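Local coordinates for SnoaL-like domain-containing protein (Silicibacter pomeroyi, PDB 3FLJ), which is of unknown function but adopts the cystatin-like fold of SnoaL-like proteins, pairing with a second copy of itself, at residues Phe94-Leu108 with Phe120-Leu133. Residues are numbered along the deposited sequence; the frame is centred on the assembly and turned at random.
Sequences FQCKVGELDAVGVDL and FEVVMRPYKTVGAL
With chi1 at -49°, T129 sets OG1 beside its own backbone N, where it meets D102 O, and CG2 anti to that N, against A103 and V98. T129 OG1 donates to D102 O over 2.7 Å, tilted out of the carbonyl plane, and ties the first turn of helix 127-133 to the backbone of strand 101-108. T129 CG2 rests 3.6 Å from A103 CB. A threonine suits this place because one branch bonds and the other packs; a valine here would probably keep the packing but leave D102 O without this donor. One turn on, A132 is small enough for its CB to sit between L101 CD1 and V98 CG1, 3.8 Å from each.

Strands 101-108 and 120-125 run antiparallel, joined by six backbone hydrogen bonds between V104 and R125, V106 and V123, and L108 and E121. G105 faces M124 with CA atoms only 4.0 Å apart; a CB there would strike M124 CG and the ring of F94, whose face lies against G105 C. Selenomethionine M124 bends at chi3, bringing CE tightly onto A103 CB, 3.4 Å away. D107 OD1 meets the edge of F120 at CE1 (3.5 Å), its carboxylate turned 64° from the ring, while OD2 hydrogen-bonds to the Y80 hydroxyl.

On the V104, V106 and L108 face, E121 and R125 form salt bridges with R125 and E121 of the second subunit, whose P51 O also accepts from R125 NE. Elsewhere, helix 61-74 touches V98, F120 and L133, and helix 127-143 passes nearly perpendicular to strand 101-108 near its start.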
loop_
_atom_site.group_PDB
_atom_site.type_symbol
_atom_site.label_atom_id
_atom_site.label_comp_id
_atom_site.label_asym_id
_atom_site.label_seq_id
_atom_site.Cartn_x
_atom_site.Cartn_y
_atom_site.Cartn_z
ATOM N N PHE A 94 -2.885 -0.005 7.768
ATOM C CA PHE A 94 -3.571 -0.958 8.653
ATOM C C PHE A 94 -2.952 -2.350 8.635
ATOM O O PHE A 94 -2.181 -2.682 7.729
ATOM C CB PHE A 94 -5.061 -1.049 8.290
ATOM C CG PHE A 94 -5.347 -1.583 6.898
ATOM C CD1 PHE A 94 -5.470 -2.963 6.671
ATOM C CD2 PHE A 94 -5.531 -0.710 5.825
ATOM C CE1 PHE A 94 -5.759 -3.472 5.380
ATOM C CE2 PHE A 94 -5.832 -1.198 4.527
ATOM C CZ PHE A 94 -5.942 -2.584 4.304
ATOM N N GLN A 95 -3.293 -3.123 9.666
ATOM C CA GLN A 95 -2.959 -4.540 9.785
ATOM C C GLN A 95 -4.259 -5.291 10.122
ATOM O O GLN A 95 -5.134 -4.764 10.824
ATOM C CB GLN A 95 -1.895 -4.778 10.845
ATOM C CG GLN A 95 -1.336 -6.215 10.840
ATOM C CD GLN A 95 -0.174 -6.438 11.793
ATOM O OE1 GLN A 95 0.416 -5.494 12.320
ATOM N NE2 GLN A 95 0.160 -7.706 12.022
ATOM N N CYS A 96 -4.384 -6.505 9.596
ATOM C CA CYS A 96 -5.553 -7.363 9.834
ATOM C C CYS A 96 -5.219 -8.803 9.444
ATOM O O CYS A 96 -4.041 -9.126 9.175
ATOM C CB CYS A 96 -6.772 -6.839 9.038
ATOM S SG CYS A 96 -6.524 -6.838 7.281
ATOM N N LYS A 97 -6.225 -9.671 9.519
ATOM C CA LYS A 97 -6.128 -11.040 9.024
ATOM C C LYS A 97 -7.291 -11.351 8.076
ATOM O O LYS A 97 -8.356 -10.714 8.154
ATOM C CB LYS A 97 -6.094 -12.063 10.171
ATOM C CG LYS A 97 -5.029 -11.789 11.218
ATOM C CD LYS A 97 -4.851 -12.903 12.246
ATOM C CE LYS A 97 -4.128 -14.112 11.668
ATOM N NZ LYS A 97 -3.713 -15.117 12.700
ATOM N N VAL A 98 -7.038 -12.277 7.147
ATOM C CA VAL A 98 -8.049 -12.872 6.265
ATOM C C VAL A 98 -7.966 -14.344 6.676
ATOM O O VAL A 98 -7.031 -15.057 6.267
ATOM C CB VAL A 98 -7.761 -12.640 4.769
ATOM C CG1 VAL A 98 -8.802 -13.339 3.912
ATOM C CG2 VAL A 98 -7.744 -11.155 4.467
ATOM N N GLY A 99 -8.897 -14.761 7.545
ATOM C CA GLY A 99 -8.885 -16.088 8.141
ATOM C C GLY A 99 -7.678 -16.159 9.065
ATOM O O GLY A 99 -7.516 -15.299 9.941
ATOM N N GLU A 100 -6.823 -17.160 8.843
ATOM C CA GLU A 100 -5.563 -17.317 9.597
ATOM C C GLU A 100 -4.363 -16.576 8.981
ATOM O O GLU A 100 -3.300 -16.546 9.609
ATOM C CB GLU A 100 -5.227 -18.815 9.766
ATOM C CG GLU A 100 -6.312 -19.634 10.510
ATOM C CD GLU A 100 -6.618 -19.122 11.940
ATOM O OE1 GLU A 100 -5.702 -18.589 12.623
ATOM O OE2 GLU A 100 -7.784 -19.257 12.382
ATOM N N LEU A 101 -4.530 -15.951 7.810
ATOM C CA LEU A 101 -3.447 -15.288 7.091
ATOM C C LEU A 101 -3.345 -13.820 7.480
ATOM O O LEU A 101 -4.353 -13.118 7.456
ATOM C CB LEU A 101 -3.671 -15.382 5.583
ATOM C CG LEU A 101 -3.703 -16.764 4.924
ATOM C CD1 LEU A 101 -4.088 -16.612 3.470
ATOM C CD2 LEU A 101 -2.359 -17.483 5.050
ATOM N N ASP A 102 -2.129 -13.360 7.773
ATOM C CA ASP A 102 -1.858 -11.969 8.138
ATOM C C ASP A 102 -1.815 -11.082 6.903
ATOM O O ASP A 102 -1.408 -11.529 5.823
ATOM C CB ASP A 102 -0.509 -11.841 8.865
ATOM C CG ASP A 102 -0.504 -12.548 10.191
ATOM O OD1 ASP A 102 -1.271 -12.118 11.076
ATOM O OD2 ASP A 102 0.269 -13.518 10.348
ATOM N N ALA A 103 -2.215 -9.817 7.081
ATOM C CA ALA A 103 -2.159 -8.800 6.023
ATOM C C ALA A 103 -1.805 -7.424 6.581
ATOM O O ALA A 103 -2.144 -7.119 7.730
ATOM C CB ALA A 103 -3.497 -8.709 5.273
ATOM N N VAL A 104 -1.090 -6.644 5.767
ATOM C CA VAL A 104 -0.815 -5.221 5.998
ATOM C C VAL A 104 -1.258 -4.489 4.721
ATOM O O VAL A 104 -1.034 -4.981 3.608
ATOM C CB VAL A 104 0.677 -4.949 6.316
ATOM C CG1 VAL A 104 0.971 -3.455 6.395
ATOM C CG2 VAL A 104 1.057 -5.630 7.634
ATOM N N GLY A 105 -1.889 -3.332 4.882
ATOM C CA GLY A 105 -2.325 -2.524 3.752
ATOM C C GLY A 105 -2.344 -1.043 4.024
ATOM O O GLY A 105 -2.017 -0.616 5.129
ATOM N N VAL A 106 -2.659 -0.285 2.971
ATOM C CA VAL A 106 -2.843 1.173 3.022
ATOM C C VAL A 106 -4.109 1.577 2.255
ATOM O O VAL A 106 -4.295 1.142 1.118
ATOM C CB VAL A 106 -1.639 1.956 2.428
ATOM C CG1 VAL A 106 -1.921 3.508 2.414
ATOM C CG2 VAL A 106 -0.368 1.645 3.214
ATOM N N ASP A 107 -4.959 2.386 2.899
ATOM C CA ASP A 107 -6.101 3.043 2.248
ATOM C C ASP A 107 -5.569 4.391 1.755
ATOM O O ASP A 107 -5.241 5.257 2.572
ATOM C CB ASP A 107 -7.266 3.271 3.231
ATOM C CG ASP A 107 -7.863 1.971 3.769
ATOM O OD1 ASP A 107 -7.894 0.951 3.041
ATOM O OD2 ASP A 107 -8.347 1.987 4.916
ATOM N N LEU A 108 -5.462 4.554 0.434
ATOM C CA LEU A 108 -5.005 5.808 -0.191
ATOM C C LEU A 108 -6.254 6.637 -0.450
ATOM O O LEU A 108 -7.069 6.272 -1.309
ATOM C CB LEU A 108 -4.232 5.551 -1.481
ATOM C CG LEU A 108 -2.889 4.834 -1.318
ATOM C CD1 LEU A 108 -2.381 4.302 -2.667
ATOM C CD2 LEU A 108 -1.857 5.764 -0.642
ATOM N N PHE A 120 -10.581 6.275 -3.294
ATOM C CA PHE A 120 -10.267 5.332 -2.212
ATOM C C PHE A 120 -9.598 4.146 -2.931
ATOM O O PHE A 120 -10.279 3.341 -3.571
ATOM C CB PHE A 120 -11.596 4.949 -1.529
ATOM C CG PHE A 120 -11.468 4.251 -0.179
ATOM C CD1 PHE A 120 -10.463 3.304 0.113
ATOM C CD2 PHE A 120 -12.457 4.477 0.795
ATOM C CE1 PHE A 120 -10.409 2.669 1.364
ATOM C CE2 PHE A 120 -12.406 3.834 2.053
ATOM C CZ PHE A 120 -11.378 2.924 2.327
ATOM N N GLU A 121 -8.268 4.068 -2.840
ATOM C CA GLU A 121 -7.462 3.039 -3.501
ATOM C C GLU A 121 -6.741 2.212 -2.440
ATOM O O GLU A 121 -6.065 2.785 -1.581
ATOM C CB GLU A 121 -6.484 3.724 -4.445
ATOM C CG GLU A 121 -5.637 2.774 -5.291
ATOM C CD GLU A 121 -4.962 3.485 -6.441
ATOM O OE1 GLU A 121 -4.716 4.702 -6.349
ATOM O OE2 GLU A 121 -4.688 2.831 -7.453
ATOM N N VAL A 122 -6.882 0.879 -2.501
ATOM C CA VAL A 122 -6.317 -0.023 -1.490
ATOM C C VAL A 122 -5.156 -0.839 -2.056
ATOM O O VAL A 122 -5.299 -1.494 -3.090
ATOM C CB VAL A 122 -7.388 -0.951 -0.895
ATOM C CG1 VAL A 122 -6.777 -1.906 0.190
ATOM C CG2 VAL A 122 -8.535 -0.145 -0.300
ATOM N N VAL A 123 -4.011 -0.780 -1.368
ATOM C CA VAL A 123 -2.796 -1.566 -1.687
ATOM C C VAL A 123 -2.531 -2.464 -0.465
ATOM O O VAL A 123 -2.815 -2.059 0.662
ATOM C CB VAL A 123 -1.570 -0.668 -2.056
ATOM C CG1 VAL A 123 -1.784 0.015 -3.406
ATOM C CG2 VAL A 123 -1.289 0.388 -1.002
HETATM N N MSE A 124 -2.033 -3.683 -0.695
HETATM C CA MSE A 124 -1.805 -4.670 0.365
HETATM C C MSE A 124 -0.613 -5.584 0.149
HETATM O O MSE A 124 -0.027 -5.627 -0.941
HETATM C CB MSE A 124 -3.046 -5.580 0.509
HETATM C CG MSE A 124 -4.142 -5.061 1.368
HETATM SE SE MSE A 124 -5.562 -6.427 1.427
HETATM C CE MSE A 124 -4.784 -7.904 2.240
ATOM N N ARG A 125 -0.281 -6.293 1.236
ATOM C CA ARG A 125 0.707 -7.382 1.272
ATOM C C ARG A 125 0.226 -8.422 2.312
ATOM O O ARG A 125 -0.543 -8.054 3.207
ATOM C CB ARG A 125 2.100 -6.862 1.653
ATOM C CG ARG A 125 2.222 -6.298 3.072
ATOM C CD ARG A 125 3.598 -5.720 3.364
ATOM N NE ARG A 125 4.626 -6.763 3.283
ATOM C CZ ARG A 125 5.015 -7.585 4.271
ATOM N NH1 ARG A 125 4.632 -7.434 5.544
ATOM N NH2 ARG A 125 5.926 -8.519 4.004
ATOM N N PRO A 126 0.644 -9.695 2.196
ATOM C CA PRO A 126 1.423 -10.358 1.160
ATOM C C PRO A 126 0.491 -10.886 0.048
ATOM O O PRO A 126 -0.738 -10.937 0.243
ATOM C CB PRO A 126 2.066 -11.511 1.923
ATOM C CG PRO A 126 0.978 -11.926 2.866
ATOM C CD PRO A 126 0.366 -10.624 3.311
ATOM N N TYR A 127 1.084 -11.295 -1.073
ATOM C CA TYR A 127 0.361 -11.855 -2.248
ATOM C C TYR A 127 -0.696 -12.925 -1.896
ATOM O O TYR A 127 -1.858 -12.779 -2.281
ATOM C CB TYR A 127 1.384 -12.405 -3.261
ATOM C CG TYR A 127 0.849 -13.118 -4.485
ATOM C CD1 TYR A 127 0.332 -12.403 -5.575
ATOM C CD2 TYR A 127 0.907 -14.524 -4.585
ATOM C CE1 TYR A 127 -0.133 -13.073 -6.732
ATOM C CE2 TYR A 127 0.439 -15.205 -5.745
ATOM C CZ TYR A 127 -0.072 -14.460 -6.811
ATOM O OH TYR A 127 -0.548 -15.062 -7.949
ATOM N N LYS A 128 -0.293 -13.930 -1.113
ATOM C CA LYS A 128 -1.176 -15.060 -0.711
ATOM C C LYS A 128 -2.455 -14.621 0.040
ATOM O O LYS A 128 -3.536 -15.175 -0.205
ATOM C CB LYS A 128 -0.382 -16.088 0.109
ATOM C CG LYS A 128 -1.065 -17.416 0.410
ATOM C CD LYS A 128 -0.224 -18.340 1.321
ATOM C CE LYS A 128 1.085 -18.795 0.656
ATOM N NZ LYS A 128 1.824 -19.872 1.415
ATOM N N THR A 129 -2.323 -13.630 0.926
ATOM C CA THR A 129 -3.466 -13.092 1.696
ATOM C C THR A 129 -4.416 -12.290 0.789
ATOM O O THR A 129 -5.640 -12.357 0.977
ATOM C CB THR A 129 -3.016 -12.253 2.899
ATOM O OG1 THR A 129 -2.022 -12.984 3.637
ATOM C CG2 THR A 129 -4.196 -11.930 3.816
ATOM N N VAL A 130 -3.858 -11.543 -0.173
ATOM C CA VAL A 130 -4.662 -10.821 -1.179
ATOM C C VAL A 130 -5.473 -11.833 -2.022
ATOM O O VAL A 130 -6.634 -11.574 -2.316
ATOM C CB VAL A 130 -3.812 -9.856 -2.055
ATOM C CG1 VAL A 130 -4.665 -9.227 -3.171
ATOM C CG2 VAL A 130 -3.152 -8.724 -1.164
ATOM N N GLY A 131 -4.860 -12.963 -2.392
ATOM C CA GLY A 131 -5.552 -14.073 -3.092
ATOM C C GLY A 131 -6.739 -14.612 -2.299
ATOM O O GLY A 131 -7.826 -14.825 -2.860
ATOM N N ALA A 132 -6.526 -14.799 -0.990
ATOM C CA ALA A 132 -7.572 -15.216 -0.044
ATOM C C ALA A 132 -8.707 -14.174 0.035
ATOM O O ALA A 132 -9.882 -14.557 0.028
ATOM C CB ALA A 132 -6.985 -15.491 1.343
ATOM N N LEU A 133 -8.356 -12.881 0.104
ATOM C CA LEU A 133 -9.338 -11.777 0.065
ATOM C C LEU A 133 -10.160 -11.808 -1.235
ATOM O O LEU A 133 -11.380 -11.696 -1.172
ATOM C CB LEU A 133 -8.681 -10.384 0.225
ATOM C CG LEU A 133 -9.553 -9.110 0.138
ATOM C CD1 LEU A 133 -10.687 -9.140 1.161
ATOM C CD2 LEU A 133 -8.706 -7.819 0.270
#